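Local coordinates for putative D-arabinose 5-phosphate isomerase (Klebsiella pneumoniae subsp. pneumoniae, PDB 3K2V), which probably interconverts D-arabinose 5-phosphate and D-ribulose 5-phosphate as a full-length enzyme, while this CBS-pair fragment binds a sugar acid linked to cytidine monophosphate, at residues 27-32 / 111-116; 39-44 / 138-143; 43-48 / 64-69; 47-52 / 93-98; 71-76 / 130-135. All blocks are in the same frame, centred on the assembly; numbering follows the deposited sequence.

Contact 1: 27-32 / 111-116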
# COMPACT_ATOMS: atom_id res chain seq x y z
N LEU A 27 12.01 -15.83 -11.30
CA LEU A 27 13.40 -16.03 -11.75
C LEU A 27 13.81 -14.97 -12.78
O LEU A 27 14.94 -14.93 -13.20
CB LEU A 27 13.62 -17.44 -12.30
CG LEU A 27 13.51 -18.56 -11.27
CD1 LEU A 27 13.82 -19.90 -11.92
CD2 LEU A 27 14.43 -18.30 -10.07
N LEU A 28 12.89 -14.08 -13.15
CA LEU A 28 13.22 -13.00 -14.08
C LEU A 28 13.99 -11.87 -13.39
O LEU A 28 13.85 -11.65 -12.17
CB LEU A 28 11.96 -12.42 -14.72
CG LEU A 28 11.10 -13.37 -15.56
CD1 LEU A 28 9.79 -12.63 -15.92
CD2 LEU A 28 11.84 -13.86 -16.79
N ARG A 29 14.78 -11.16 -14.18
CA ARG A 29 15.44 -9.94 -13.73
C ARG A 29 14.41 -8.81 -13.67
O ARG A 29 13.59 -8.66 -14.58
CB ARG A 29 16.58 -9.56 -14.68
CG ARG A 29 17.71 -10.55 -14.66
CD ARG A 29 18.76 -10.27 -15.71
NE ARG A 29 18.27 -10.44 -17.07
CZ ARG A 29 18.19 -11.59 -17.73
NH1 ARG A 29 17.75 -11.59 -18.97
NH2 ARG A 29 18.55 -12.75 -17.17
N VAL A 30 14.48 -7.99 -12.62
CA VAL A 30 13.54 -6.87 -12.48
C VAL A 30 13.59 -5.90 -13.67
O VAL A 30 12.58 -5.29 -14.03
CB VAL A 30 13.65 -6.14 -11.13
CG1 VAL A 30 13.28 -7.09 -9.98
CG2 VAL A 30 15.04 -5.54 -10.90
N ASN A 31 14.74 -5.81 -14.33
CA ASN A 31 14.90 -5.00 -15.54
C ASN A 31 13.79 -5.27 -16.56
O ASN A 31 13.34 -4.38 -17.27
CB ASN A 31 16.22 -5.35 -16.23
CG ASN A 31 16.67 -4.30 -17.18
OD1 ASN A 31 16.60 -3.10 -16.89
ND2 ASN A 31 17.17 -4.71 -18.29
N ASP A 32 13.40 -6.54 -16.66
CA ASP A 32 12.48 -6.97 -17.68
C ASP A 32 11.03 -6.89 -17.25
O ASP A 32 10.16 -7.20 -18.04
CB ASP A 32 12.85 -8.40 -18.12
CG ASP A 32 14.28 -8.47 -18.68
OD1 ASP A 32 14.76 -7.47 -19.23
OD2 ASP A 32 14.95 -9.52 -18.53
N GLY A 111 19.60 -6.07 -12.44
CA GLY A 111 19.78 -7.51 -12.58
C GLY A 111 19.24 -8.33 -11.43
O GLY A 111 19.26 -9.56 -11.49
N THR A 112 18.72 -7.67 -10.39
CA THR A 112 18.14 -8.38 -9.26
C THR A 112 16.99 -9.27 -9.73
O THR A 112 16.17 -8.84 -10.54
CB THR A 112 17.63 -7.39 -8.22
OG1 THR A 112 18.68 -6.48 -7.89
CG2 THR A 112 17.12 -8.13 -6.93
N LEU A 113 16.97 -10.51 -9.24
CA LEU A 113 15.89 -11.44 -9.56
C LEU A 113 14.62 -11.02 -8.84
O LEU A 113 14.68 -10.47 -7.73
CB LEU A 113 16.27 -12.89 -9.18
CG LEU A 113 17.50 -13.49 -9.87
CD1 LEU A 113 17.65 -14.96 -9.48
CD2 LEU A 113 17.44 -13.32 -11.40
N ALA A 114 13.48 -11.25 -9.48
CA ALA A 114 12.19 -10.92 -8.88
C ALA A 114 12.04 -11.57 -7.51
O ALA A 114 11.51 -10.95 -6.59
CB ALA A 114 11.04 -11.31 -9.80
N VAL A 115 12.54 -12.80 -7.35
CA VAL A 115 12.45 -13.47 -6.04
C VAL A 115 13.20 -12.71 -4.93
O VAL A 115 12.73 -12.63 -3.79
CB VAL A 115 12.90 -14.95 -6.07
CG1 VAL A 115 14.40 -15.09 -6.35
CG2 VAL A 115 12.52 -15.63 -4.74
N ASP A 116 14.35 -12.14 -5.28
CA ASP A 116 15.12 -11.40 -4.29
C ASP A 116 14.51 -10.03 -4.03
O ASP A 116 14.55 -9.55 -2.91
CB ASP A 116 16.58 -11.32 -4.71
CG ASP A 116 17.24 -12.71 -4.69
OD1 ASP A 116 17.00 -13.44 -3.71
OD2 ASP A 116 17.97 -13.07 -5.64
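Arg-29 and Leu-113 face each other in a single backbone bridge, the touching parts of 27-32 and 111-116 running 115° apart, so that the chains meet briefly and then diverge. Two hydrogen bonds frame the bridge: Ala-114 N donates to Leu-28 O at 2.7 Å, and Val-30 N donates to Thr-112 O at 2.8 Å. Both oxygens also take a CA-H...O contact from the bridged pair; Leu-113 CA lies 3.3 Å from Leu-28 O, and Arg-29 CA approaches Thr-112 O. Leu-113 is the N-cap residue of helix 114-124, so the bond to Leu-28 O serves an amide of the helix's first turn.

Val-30 is the side chain that folds over the junction. With chi1 at -64°, CG1 stands beside its own backbone N, and the two methyls straddle Thr-112 O, CG1 at 3.4 Å from that oxygen. CG2 runs on to Thr-112 CB, 4.2 Å away, the two side chains lying alongside and pointing the same way. The hydroxyl of Thr-112 is engaged with Arg-109 O. Farther along, Leu-113 CD2 rests 3.5 Å from Leu-27 O. Arg-29 contributes the aliphatic base of its chain, CG being 3.7 Å from Gly-111 O, while its guanidinium leads away to a long salt bridge with Asp-32.

The start of helix 114-124 is thereby tied to the loop that follows helix 21-25. Backbone bonds from Val-115 to Leu-26 and from Asn-31 to Pro-110 extend the junction, and Val-30 packs inward on Val-131 and Val-141 of strands 128-133 and 136-142.

Contact 2: 39-44 / 138-143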
# COMPACT_ATOMS: atom_id res chain seq x y z
N GLU A 39 5.91 5.62 -17.23
CA GLU A 39 5.21 4.88 -16.18
C GLU A 39 5.89 5.05 -14.80
O GLU A 39 5.33 4.63 -13.79
CB GLU A 39 5.02 3.41 -16.55
CG GLU A 39 3.98 3.20 -17.65
CD GLU A 39 4.52 3.55 -19.02
OE1 GLU A 39 4.01 4.52 -19.62
OE2 GLU A 39 5.47 2.87 -19.50
N ILE A 40 7.08 5.65 -14.76
CA ILE A 40 7.75 5.91 -13.49
C ILE A 40 7.09 7.14 -12.82
O ILE A 40 6.98 8.19 -13.43
CB ILE A 40 9.27 6.22 -13.65
CG1 ILE A 40 10.01 5.07 -14.33
CG2 ILE A 40 9.95 6.52 -12.29
CD1 ILE A 40 11.47 5.43 -14.66
N PRO A 41 6.64 6.99 -11.57
CA PRO A 41 6.20 8.17 -10.82
C PRO A 41 7.37 8.95 -10.24
O PRO A 41 8.13 8.44 -9.42
CB PRO A 41 5.33 7.59 -9.71
CG PRO A 41 5.86 6.21 -9.50
CD PRO A 41 6.58 5.76 -10.76
N HIS A 42 7.52 10.17 -10.68
CA HIS A 42 8.53 11.03 -10.12
C HIS A 42 8.15 12.48 -10.27
O HIS A 42 7.46 12.87 -11.22
CB HIS A 42 9.91 10.77 -10.71
CG HIS A 42 10.02 11.07 -12.17
ND1 HIS A 42 10.39 12.31 -12.65
CD2 HIS A 42 9.83 10.28 -13.26
CE1 HIS A 42 10.41 12.28 -13.97
NE2 HIS A 42 10.10 11.05 -14.37
N VAL A 43 8.53 13.27 -9.26
CA VAL A 43 8.40 14.72 -9.28
C VAL A 43 9.74 15.32 -8.89
O VAL A 43 10.64 14.63 -8.44
CB VAL A 43 7.29 15.24 -8.32
CG1 VAL A 43 5.93 14.62 -8.70
CG2 VAL A 43 7.61 14.96 -6.84
N GLY A 44 9.86 16.62 -9.11
CA GLY A 44 11.07 17.35 -8.77
C GLY A 44 11.11 17.84 -7.34
O GLY A 44 10.10 17.81 -6.60
N LEU A 138 16.20 4.04 -12.65
CA LEU A 138 15.92 3.40 -13.95
C LEU A 138 14.49 2.92 -14.08
O LEU A 138 13.97 2.75 -15.19
CB LEU A 138 16.83 2.17 -14.09
CG LEU A 138 18.34 2.41 -14.03
CD1 LEU A 138 19.13 1.09 -14.25
CD2 LEU A 138 18.74 3.47 -15.06
N GLY A 139 13.85 2.66 -12.95
CA GLY A 139 12.52 2.10 -12.98
C GLY A 139 12.01 1.81 -11.58
O GLY A 139 12.68 2.11 -10.60
N VAL A 140 10.81 1.24 -11.52
CA VAL A 140 10.16 0.89 -10.26
C VAL A 140 9.43 -0.42 -10.46
O VAL A 140 8.87 -0.67 -11.54
CB VAL A 140 9.18 1.99 -9.82
CG1 VAL A 140 8.49 1.62 -8.54
CG2 VAL A 140 9.90 3.33 -9.64
N VAL A 141 9.47 -1.26 -9.44
CA VAL A 141 8.74 -2.52 -9.44
C VAL A 141 7.81 -2.54 -8.24
O VAL A 141 8.25 -2.24 -7.13
CB VAL A 141 9.66 -3.75 -9.29
CG1 VAL A 141 8.84 -5.04 -9.46
CG2 VAL A 141 10.79 -3.70 -10.28
N HIS A 142 6.56 -2.92 -8.46
CA HIS A 142 5.57 -3.06 -7.40
C HIS A 142 5.36 -4.55 -7.15
O HIS A 142 5.50 -5.38 -8.06
CB HIS A 142 4.24 -2.44 -7.84
CG HIS A 142 3.28 -2.19 -6.72
ND1 HIS A 142 2.47 -3.18 -6.19
CD2 HIS A 142 2.99 -1.06 -6.03
CE1 HIS A 142 1.73 -2.68 -5.22
NE2 HIS A 142 2.02 -1.39 -5.10
N MSE A 143 5.00 -4.88 -5.91
CA MSE A 143 4.66 -6.26 -5.57
C MSE A 143 3.65 -6.84 -6.57
O MSE A 143 3.80 -8.00 -6.95
CB MSE A 143 4.17 -6.37 -4.12
CG MSE A 143 4.22 -7.80 -3.53
SE MSE A 143 4.00 -7.77 -1.55
CE MSE A 143 5.80 -7.19 -1.06
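Ile-40 and Pro-41 pack on Leu-138, Gly-139 and Val-140 in a small, buried, largely apolar contact with no polar bond across it, near the middle of the chain, where the approach to edge strand 42-43 of one sheet passes over strand 136-142 of the other. Ile-40 does most of the touching. Its CG1 is anti to its own carbonyl carbon (chi1 -59°) and the chain then extends, which carries CD1 to the backbone of strand 136-142: CD1 lies 3.7 Å from Leu-138 O and 3.9 Å from Gly-139 CA. Gly-139, with no side chain, presents only its backbone to this methyl.

The branch methyl meets a different neighbour. Ile-40 CG2 comes to 4.1 Å from Val-140 CG2, and Pro-41 CD rests 4.3 Å from that same valine methyl, so that one branch of Val-140 sits against both residues. Val-140 was modelled in two conformers, and these two distances hold for one of them.

The two segments fall in different CBS motifs, consistent with the packing of paired motifs against each other. Leu-138 and Gly-139 both face Val-131 in a classic beta bulge, a local irregularity of strand 136-142 at the place where Ile-40 CD1 lands. Ile-40 O is hydrogen-bonded to Lys-59 NZ, and Pro-41 also rests on Glu-55 and Lys-59 of helix 49-59.

Beyond the touching residues, strand 136-142 runs to His-142, which lines one of the nucleotide-sugar pockets. Its ND1 is hydrogen-bonded to His-144 N, an N-cap for helix 143-146, and Met-143, a selenomethionine here, packs on Met-143 of the second subunit.

Contact 3: 43-48 / 64-69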
# COMPACT_ATOMS: atom_id res chain seq x y z
N VAL A 43 8.53 13.27 -9.26
CA VAL A 43 8.40 14.72 -9.28
C VAL A 43 9.74 15.32 -8.89
O VAL A 43 10.64 14.63 -8.44
CB VAL A 43 7.29 15.24 -8.32
CG1 VAL A 43 5.93 14.62 -8.70
CG2 VAL A 43 7.61 14.96 -6.84
N GLY A 44 9.86 16.62 -9.11
CA GLY A 44 11.07 17.35 -8.77
C GLY A 44 11.11 17.84 -7.34
O GLY A 44 10.10 17.81 -6.60
N LEU A 45 12.28 18.34 -6.97
CA LEU A 45 12.55 18.77 -5.61
C LEU A 45 11.69 19.96 -5.19
O LEU A 45 11.40 20.10 -4.00
CB LEU A 45 14.03 19.11 -5.41
CG LEU A 45 14.47 19.42 -3.96
CD1 LEU A 45 14.26 18.18 -3.10
CD2 LEU A 45 15.94 19.86 -3.94
N GLN A 46 11.26 20.80 -6.13
CA GLN A 46 10.40 21.94 -5.79
C GLN A 46 8.90 21.63 -5.88
O GLN A 46 8.09 22.53 -5.74
CB GLN A 46 10.71 23.17 -6.68
CG GLN A 46 12.21 23.46 -6.91
CD GLN A 46 13.02 23.44 -5.63
OE1 GLN A 46 12.59 23.95 -4.60
NE2 GLN A 46 14.20 22.83 -5.69
N ALA A 47 8.51 20.38 -6.09
CA ALA A 47 7.09 20.03 -6.20
C ALA A 47 6.36 20.28 -4.89
O ALA A 47 6.94 20.16 -3.82
CB ALA A 47 6.91 18.59 -6.61
N THR A 48 5.08 20.62 -4.98
CA THR A 48 4.23 20.69 -3.81
C THR A 48 3.81 19.28 -3.44
O THR A 48 3.90 18.34 -4.26
CB THR A 48 2.97 21.54 -4.05
OG1 THR A 48 2.14 20.87 -5.01
CG2 THR A 48 3.33 22.95 -4.52
N THR A 64 5.66 7.85 -5.16
CA THR A 64 6.42 8.59 -6.11
C THR A 64 7.85 8.77 -5.62
O THR A 64 8.10 8.88 -4.42
CB THR A 64 5.79 9.98 -6.43
OG1 THR A 64 6.50 10.61 -7.51
CG2 THR A 64 5.76 10.91 -5.18
N ALA A 65 8.78 8.79 -6.57
CA ALA A 65 10.12 9.27 -6.32
C ALA A 65 10.18 10.79 -6.41
O ALA A 65 9.33 11.45 -7.04
CB ALA A 65 11.11 8.64 -7.37
N ILE A 66 11.19 11.34 -5.77
CA ILE A 66 11.56 12.73 -5.92
C ILE A 66 12.99 12.68 -6.46
O ILE A 66 13.88 12.10 -5.83
CB ILE A 66 11.54 13.50 -4.58
CG1 ILE A 66 10.12 13.57 -3.99
CG2 ILE A 66 12.06 14.94 -4.81
CD1 ILE A 66 9.64 12.32 -3.23
N CYS A 67 13.18 13.24 -7.65
CA CYS A 67 14.44 13.16 -8.40
C CYS A 67 14.94 14.54 -8.77
O CYS A 67 14.17 15.47 -8.94
CB CYS A 67 14.23 12.37 -9.70
SG CYS A 67 13.86 10.64 -9.43
N ASP A 68 16.26 14.65 -8.93
CA ASP A 68 16.83 15.86 -9.50
C ASP A 68 16.77 15.82 -11.04
O ASP A 68 16.21 14.88 -11.63
CB ASP A 68 18.24 16.09 -8.96
CG ASP A 68 19.26 15.11 -9.49
OD1 ASP A 68 19.00 14.37 -10.50
OD2 ASP A 68 20.35 15.09 -8.87
N ASP A 69 17.36 16.83 -11.68
CA ASP A 69 17.28 16.97 -13.14
C ASP A 69 18.04 15.89 -13.87
O ASP A 69 17.81 15.71 -15.05
CB ASP A 69 17.81 18.33 -13.61
CG ASP A 69 16.88 19.48 -13.24
OD1 ASP A 69 15.67 19.23 -12.99
OD2 ASP A 69 17.36 20.63 -13.19
O HOH W 1 14.42 18.33 -8.93
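Val-43 and Ile-66 form a parallel beta bridge, their side chains on one face of the sheet, and backbone hydrogen bonds secure it. Val-43 N donates to Ala-65 O at 3.0 Å, and Cys-67 N donates to Val-43 O at 3.0 Å, so both polar backbone groups of Val-43 are used on the neighbouring strand. Ala-65 O has a second donor: Thr-64 OG1, 3.0 Å away, reaches it from the face of the carbonyl plane opposite to Val-43 N. Chi1 of -173° sets OG1 anti to the threonine's backbone N, where it can reach this oxygen. A CA-H...O contact adds to the set, Ile-66 CA standing 3.3 Å from Val-43 O.

Past the bridge the chains separate and a water fills in: it accepts from Leu-45 N and donates to Cys-67 O, 2.9 Å from each. The chain of 43-48 meanwhile bends through a type I turn from Gly-44 to Ala-47.

Apolar contacts complete the junction. On the bridged face Val-43 and Ile-66 run side by side, with Val-43 CG2 at 4.0 Å from Ile-66 CG1. The other branch, Ile-66 CG2, is met from the turn by Leu-45 CD1 at 4.3 Å.

Strands 42-43 and 63-67 are the parallel arms of a beta-alpha-beta unit whose crossover is helix 49-59, on which Val-43 and Thr-64 also pack. Strand 73-78 bonds the far edge of 63-67, and Ile-66 leans on Ile-97 of helix 97-100.

Contact 4: 47-52 / 93-98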
# COMPACT_ATOMS: atom_id res chain seq x y z
N ALA A 47 8.51 20.38 -6.09
CA ALA A 47 7.09 20.03 -6.20
C ALA A 47 6.36 20.28 -4.89
O ALA A 47 6.94 20.16 -3.82
CB ALA A 47 6.91 18.59 -6.61
N THR A 48 5.08 20.62 -4.98
CA THR A 48 4.23 20.69 -3.81
C THR A 48 3.81 19.28 -3.44
O THR A 48 3.90 18.34 -4.26
CB THR A 48 2.97 21.54 -4.05
OG1 THR A 48 2.14 20.87 -5.01
CG2 THR A 48 3.33 22.95 -4.52
N LEU A 49 3.34 19.10 -2.22
CA LEU A 49 2.76 17.83 -1.81
C LEU A 49 1.59 17.46 -2.72
O LEU A 49 1.46 16.30 -3.07
CB LEU A 49 2.29 17.88 -0.37
CG LEU A 49 1.52 16.69 0.20
CD1 LEU A 49 2.26 15.34 0.01
CD2 LEU A 49 1.19 16.97 1.68
N ARG A 50 0.73 18.43 -3.06
CA ARG A 50 -0.40 18.14 -3.97
C ARG A 50 0.08 17.66 -5.34
O ARG A 50 -0.49 16.72 -5.87
CB ARG A 50 -1.34 19.35 -4.18
CG ARG A 50 -2.06 19.86 -2.94
CD ARG A 50 -3.29 19.05 -2.52
NE ARG A 50 -4.34 18.92 -3.54
CZ ARG A 50 -5.30 19.79 -3.81
NH1 ARG A 50 -5.40 20.94 -3.20
NH2 ARG A 50 -6.18 19.49 -4.75
N ASP A 51 1.12 18.28 -5.90
CA ASP A 51 1.77 17.77 -7.11
C ASP A 51 2.19 16.31 -6.95
O ASP A 51 2.05 15.52 -7.89
CB ASP A 51 3.05 18.51 -7.46
CG ASP A 51 2.85 19.97 -7.84
OD1 ASP A 51 1.71 20.37 -8.25
OD2 ASP A 51 3.88 20.73 -7.74
N ALA A 52 2.80 15.98 -5.81
CA ALA A 52 3.26 14.62 -5.57
C ALA A 52 2.08 13.65 -5.51
O ALA A 52 2.14 12.55 -6.05
CB ALA A 52 4.14 14.53 -4.27
N ARG A 93 -1.94 21.10 3.73
CA ARG A 93 -2.37 21.13 2.33
C ARG A 93 -1.43 21.87 1.40
O ARG A 93 -1.31 21.50 0.23
CB ARG A 93 -3.77 21.71 2.21
CG ARG A 93 -4.87 20.74 2.65
CD ARG A 93 -6.21 21.40 2.47
NE ARG A 93 -6.30 22.51 3.42
CZ ARG A 93 -7.24 23.44 3.41
NH1 ARG A 93 -8.21 23.43 2.53
NH2 ARG A 93 -7.20 24.38 4.34
N ASP A 94 -0.76 22.89 1.90
CA ASP A 94 0.20 23.62 1.06
C ASP A 94 1.66 23.27 1.37
O ASP A 94 2.56 23.99 0.98
CB ASP A 94 -0.08 25.14 1.08
CG ASP A 94 -0.11 25.69 2.44
OD1 ASP A 94 0.73 25.22 3.27
OD2 ASP A 94 -1.00 26.56 2.73
N ALA A 95 1.91 22.11 1.97
CA ALA A 95 3.28 21.59 2.16
C ALA A 95 4.04 21.35 0.84
O ALA A 95 3.44 21.07 -0.21
CB ALA A 95 3.27 20.29 2.98
N SER A 96 5.36 21.46 0.90
CA SER A 96 6.21 21.09 -0.22
C SER A 96 6.56 19.62 -0.07
O SER A 96 6.52 19.10 1.04
CB SER A 96 7.46 21.95 -0.22
OG SER A 96 8.37 21.46 0.74
N ILE A 97 6.90 18.95 -1.16
CA ILE A 97 7.32 17.55 -1.10
C ILE A 97 8.67 17.40 -0.39
O ILE A 97 8.87 16.44 0.34
CB ILE A 97 7.32 16.83 -2.48
CG1 ILE A 97 7.23 15.31 -2.29
CG2 ILE A 97 8.56 17.24 -3.35
CD1 ILE A 97 6.01 14.79 -1.49
N ALA A 98 9.54 18.38 -0.56
CA ALA A 98 10.89 18.34 0.01
C ALA A 98 10.83 18.29 1.55
O ALA A 98 11.69 17.70 2.20
CB ALA A 98 11.68 19.59 -0.41
O HOH W 2 9.34 20.71 -2.64
O HOH W 3 0.82 21.11 -1.39
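Ile-97 packs against Ala-47, just before helix 49-59, and against Leu-49 and Ala-52 in its first turn. Its CB lies 3.6 Å from Ala-47 O; CG2 is 3.4 Å from that oxygen, Ala-47 O, and touches Ala-47 CB. With chi1 at -158°, CG1 points anti to the backbone N and passes over Ala-52, 3.8 Å from Ala-52 CB. The tip presses closer still: CD1 is 3.4 Å from Ala-52 CB, tighter than usual van der Waals contact. CD1 also comes to 4.1 Å from Leu-49 CD1, the two side chains crossing at about a right angle.

The backbones are bridged at Thr-48 and Ser-96. Ile-97 N donates to Ala-47 O at 2.9 Å and Leu-49 N to Ala-95 O at 2.8 Å, both donors tilted out of the carbonyl plane. One water joins Ala-47 O to Ala-98 N; another accepts from Arg-50 N and donates to both Arg-93 O and Ala-95 O.

Both segments begin helices here. Thr-48 and Asp-51 form a capping box, Asp-51 N bonding to Thr-48 OG1 at 2.9 Å and Thr-48 N to Asp-51 OD2; in the conformer described, Ser-96 OG caps Asp-99 N. Arg-50 forms a salt bridge with Asp-87 of the second subunit, Arg-93 with Asp-91 of its own chain. The N-termini of helices 49-59 and 97-100 are thus joined, with Phe-77 of strand 73-78 and Ile-66 of strand 63-67 packed on Ile-97.

Contact 5: 71-76 / 130-135. With CMK (cytidine 5'-monophosphate 3-deoxy-beta-D-gulo-oct-2-ulo-pyranosonic acid), chain C; SO4 (sulfate ion), chain D.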
# COMPACT_ATOMS: atom_id res chain seq x y z
N MSE A 71 17.82 12.73 -12.94
CA MSE A 71 17.11 11.52 -12.52
C MSE A 71 17.83 10.75 -11.41
O MSE A 71 17.65 9.55 -11.28
CB MSE A 71 16.78 10.60 -13.72
CG MSE A 71 15.69 11.13 -14.63
SE MSE A 71 13.95 11.34 -13.75
CE MSE A 71 13.76 9.59 -13.15
N ASN A 72 18.61 11.44 -10.59
CA ASN A 72 19.11 10.85 -9.38
C ASN A 72 18.06 10.95 -8.28
O ASN A 72 17.36 11.94 -8.15
CB ASN A 72 20.38 11.56 -8.92
CG ASN A 72 21.54 11.28 -9.82
OD1 ASN A 72 21.75 10.14 -10.24
ND2 ASN A 72 22.32 12.31 -10.12
N ILE A 73 17.98 9.90 -7.48
CA ILE A 73 16.98 9.79 -6.43
C ILE A 73 17.38 10.70 -5.28
O ILE A 73 18.47 10.58 -4.75
CB ILE A 73 16.94 8.34 -5.90
CG1 ILE A 73 16.52 7.36 -7.03
CG2 ILE A 73 16.01 8.20 -4.71
CD1 ILE A 73 16.97 5.91 -6.76
N ILE A 74 16.47 11.58 -4.89
CA ILE A 74 16.64 12.41 -3.71
C ILE A 74 15.81 11.82 -2.57
O ILE A 74 16.25 11.78 -1.43
CB ILE A 74 16.17 13.84 -3.98
CG1 ILE A 74 16.93 14.43 -5.16
CG2 ILE A 74 16.31 14.73 -2.69
CD1 ILE A 74 16.44 15.86 -5.50
N GLY A 75 14.63 11.32 -2.89
CA GLY A 75 13.72 10.83 -1.88
C GLY A 75 12.56 10.08 -2.48
O GLY A 75 12.49 9.88 -3.72
N ILE A 76 11.68 9.59 -1.62
CA ILE A 76 10.44 8.97 -2.03
C ILE A 76 9.33 9.39 -1.09
O ILE A 76 9.58 9.87 0.02
CB ILE A 76 10.52 7.41 -2.07
CG1 ILE A 76 10.50 6.79 -0.67
CG2 ILE A 76 11.72 6.94 -2.87
CD1 ILE A 76 11.84 6.61 -0.10
N LEU A 130 12.56 0.81 -5.75
CA LEU A 130 13.18 1.56 -6.83
C LEU A 130 14.21 0.66 -7.48
O LEU A 130 14.87 -0.15 -6.80
CB LEU A 130 13.87 2.81 -6.29
CG LEU A 130 12.98 3.76 -5.46
CD1 LEU A 130 13.87 4.85 -4.89
CD2 LEU A 130 11.87 4.32 -6.34
N VAL A 131 14.37 0.79 -8.79
CA VAL A 131 15.43 0.07 -9.51
C VAL A 131 16.41 1.13 -9.96
O VAL A 131 16.01 2.10 -10.62
CB VAL A 131 14.90 -0.76 -10.67
CG1 VAL A 131 16.06 -1.55 -11.31
CG2 VAL A 131 13.79 -1.73 -10.20
N ALA A 132 17.65 0.99 -9.55
CA ALA A 132 18.64 2.04 -9.73
C ALA A 132 20.01 1.52 -10.07
O ALA A 132 20.38 0.40 -9.70
CB ALA A 132 18.75 2.91 -8.45
N ASP A 133 20.76 2.38 -10.75
CA ASP A 133 22.21 2.25 -10.88
C ASP A 133 22.85 3.35 -10.02
O ASP A 133 22.96 4.51 -10.44
CB ASP A 133 22.62 2.42 -12.34
CG ASP A 133 24.15 2.57 -12.50
OD1 ASP A 133 24.89 1.98 -11.67
OD2 ASP A 133 24.60 3.30 -13.41
N GLY A 134 23.26 3.00 -8.81
CA GLY A 134 23.78 4.01 -7.87
C GLY A 134 22.62 4.86 -7.41
O GLY A 134 21.66 4.32 -6.86
N ASP A 135 22.65 6.18 -7.66
CA ASP A 135 21.48 7.04 -7.43
C ASP A 135 20.59 7.24 -8.64
O ASP A 135 19.54 7.86 -8.53
CB ASP A 135 21.93 8.42 -6.94
CG ASP A 135 22.51 8.38 -5.54
OD1 ASP A 135 22.23 7.43 -4.79
OD2 ASP A 135 23.25 9.32 -5.20
N1C CMK C . 10.19 3.34 1.48
C2C CMK C . 11.52 3.45 1.05
N3C CMK C . 11.85 2.91 -0.19
C4C CMK C . 10.94 2.21 -0.98
C5C CMK C . 9.61 2.09 -0.54
C6C CMK C . 9.25 2.65 0.69
O2C CMK C . 12.38 4.06 1.71
N4C CMK C . 11.40 1.72 -2.15
C1' CMK C . 9.82 3.94 2.82
C2' CMK C . 8.54 4.78 2.74
O2' CMK C . 8.89 6.11 2.36
C3' CMK C . 8.03 4.69 4.18
C4' CMK C . 8.51 3.30 4.65
O4' CMK C . 9.55 2.84 3.68
O3' CMK C . 8.65 5.69 4.97
C5' CMK C . 7.43 2.23 4.57
O5' CMK C . 6.80 2.19 3.26
PA CMK C . 5.16 2.16 3.23
O1A CMK C . 4.65 3.47 3.74
O2A CMK C . 4.67 1.88 1.85
O6 CMK C . 3.50 -0.75 5.23
C2 CMK C . 3.56 0.67 4.96
O2 CMK C . 4.80 0.92 4.24
C3 CMK C . 2.31 1.06 4.15
C4 CMK C . 1.00 0.49 4.74
O4 CMK C . -0.11 0.80 3.84
C5 CMK C . 1.09 -0.99 5.00
C6 CMK C . 2.30 -1.21 5.91
C7 CMK C . 2.55 -2.67 6.22
C1 CMK C . 3.73 1.49 6.26
O1X CMK C . 4.82 1.35 6.84
O1Y CMK C . 2.82 2.26 6.62
O5 CMK C . 1.25 -1.75 3.77
C8 CMK C . 3.65 -2.83 7.28
O8 CMK C . 4.01 -4.21 7.33
O7 CMK C . 1.36 -3.25 6.72
S SO4 D . 26.23 7.41 -8.06
O1 SO4 D . 26.03 8.64 -7.30
O2 SO4 D . 26.45 6.28 -7.13
O3 SO4 D . 25.05 7.17 -8.92
O4 SO4 D . 27.47 7.58 -8.85
O HOH W 4 19.36 8.47 -3.13
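Ile-73 and Leu-130 reach across from two nearly antiparallel strands (167°) of different sheets and meet tip to tip, Ile-73 CD1 lying 3.8 Å from Leu-130 CD1. Chi1 near -60° in both, with an extended chi2, lets each span part of the 10.9 Å between the strand axes. Ile-73 CD1 also touches Ala-132 CB at 3.9 Å.

Near the loops the contact turns polar. Asp-135 O accepts from Ile-73 N at 2.8 Å and takes a CA-H...O contact from Asn-72 CA. Asn-72 and Asp-135 cross at about a right angle, OD1 of the amide lying 3.7 Å from Asp-135 CB with amide and carboxylate planes 74° apart. The carboxylate is held by a salt bridge to Arg-107, and Asp-135 N binds a sulfate, probably from the crystallisation liquor.

Ile-76 has two deposited conformers. In one, its CG2 reaches Leu-130 CD1 obliquely, at 3.6 Å, while CD1 swings to the ligand's cytosine, close to O2C; the details are therefore tentative. Here Ile-76 and Leu-130 line a nucleotide pocket between the paired CBS motifs, where Thr-78, Asp-81, Arg-83 and Arg-84, and Asn-60 and Asp-79 of the second subunit, also bind the cytidine monophosphate-linked sugar acid.

In the fold
Contact 2 is the buried centre; contacts 1 and 4 lie toward opposite ends of the chain, partly buried, at helix N-termini. Both of these rest on a single backbone bridge with two hydrogen bonds, whereas contact 2 is packing without hydrogen bonds across it. Contacts 2 and 3 share Val-43 and Gly-44, and contacts 3 and 4 share Ala-47 and Thr-48, with Ile-66 packed on Ile-97 between them. Contact 5 meets contact 3 through neighbouring strands 63-67 and 73-78, and contact 2 through 128-133 and 136-142, joining both sheets beside the ligand. Contact 1 reaches this core through Val-30, on Val-141 and Val-131. Contacts 2 and 4 reach the second subunit, contact 4 through a salt bridge.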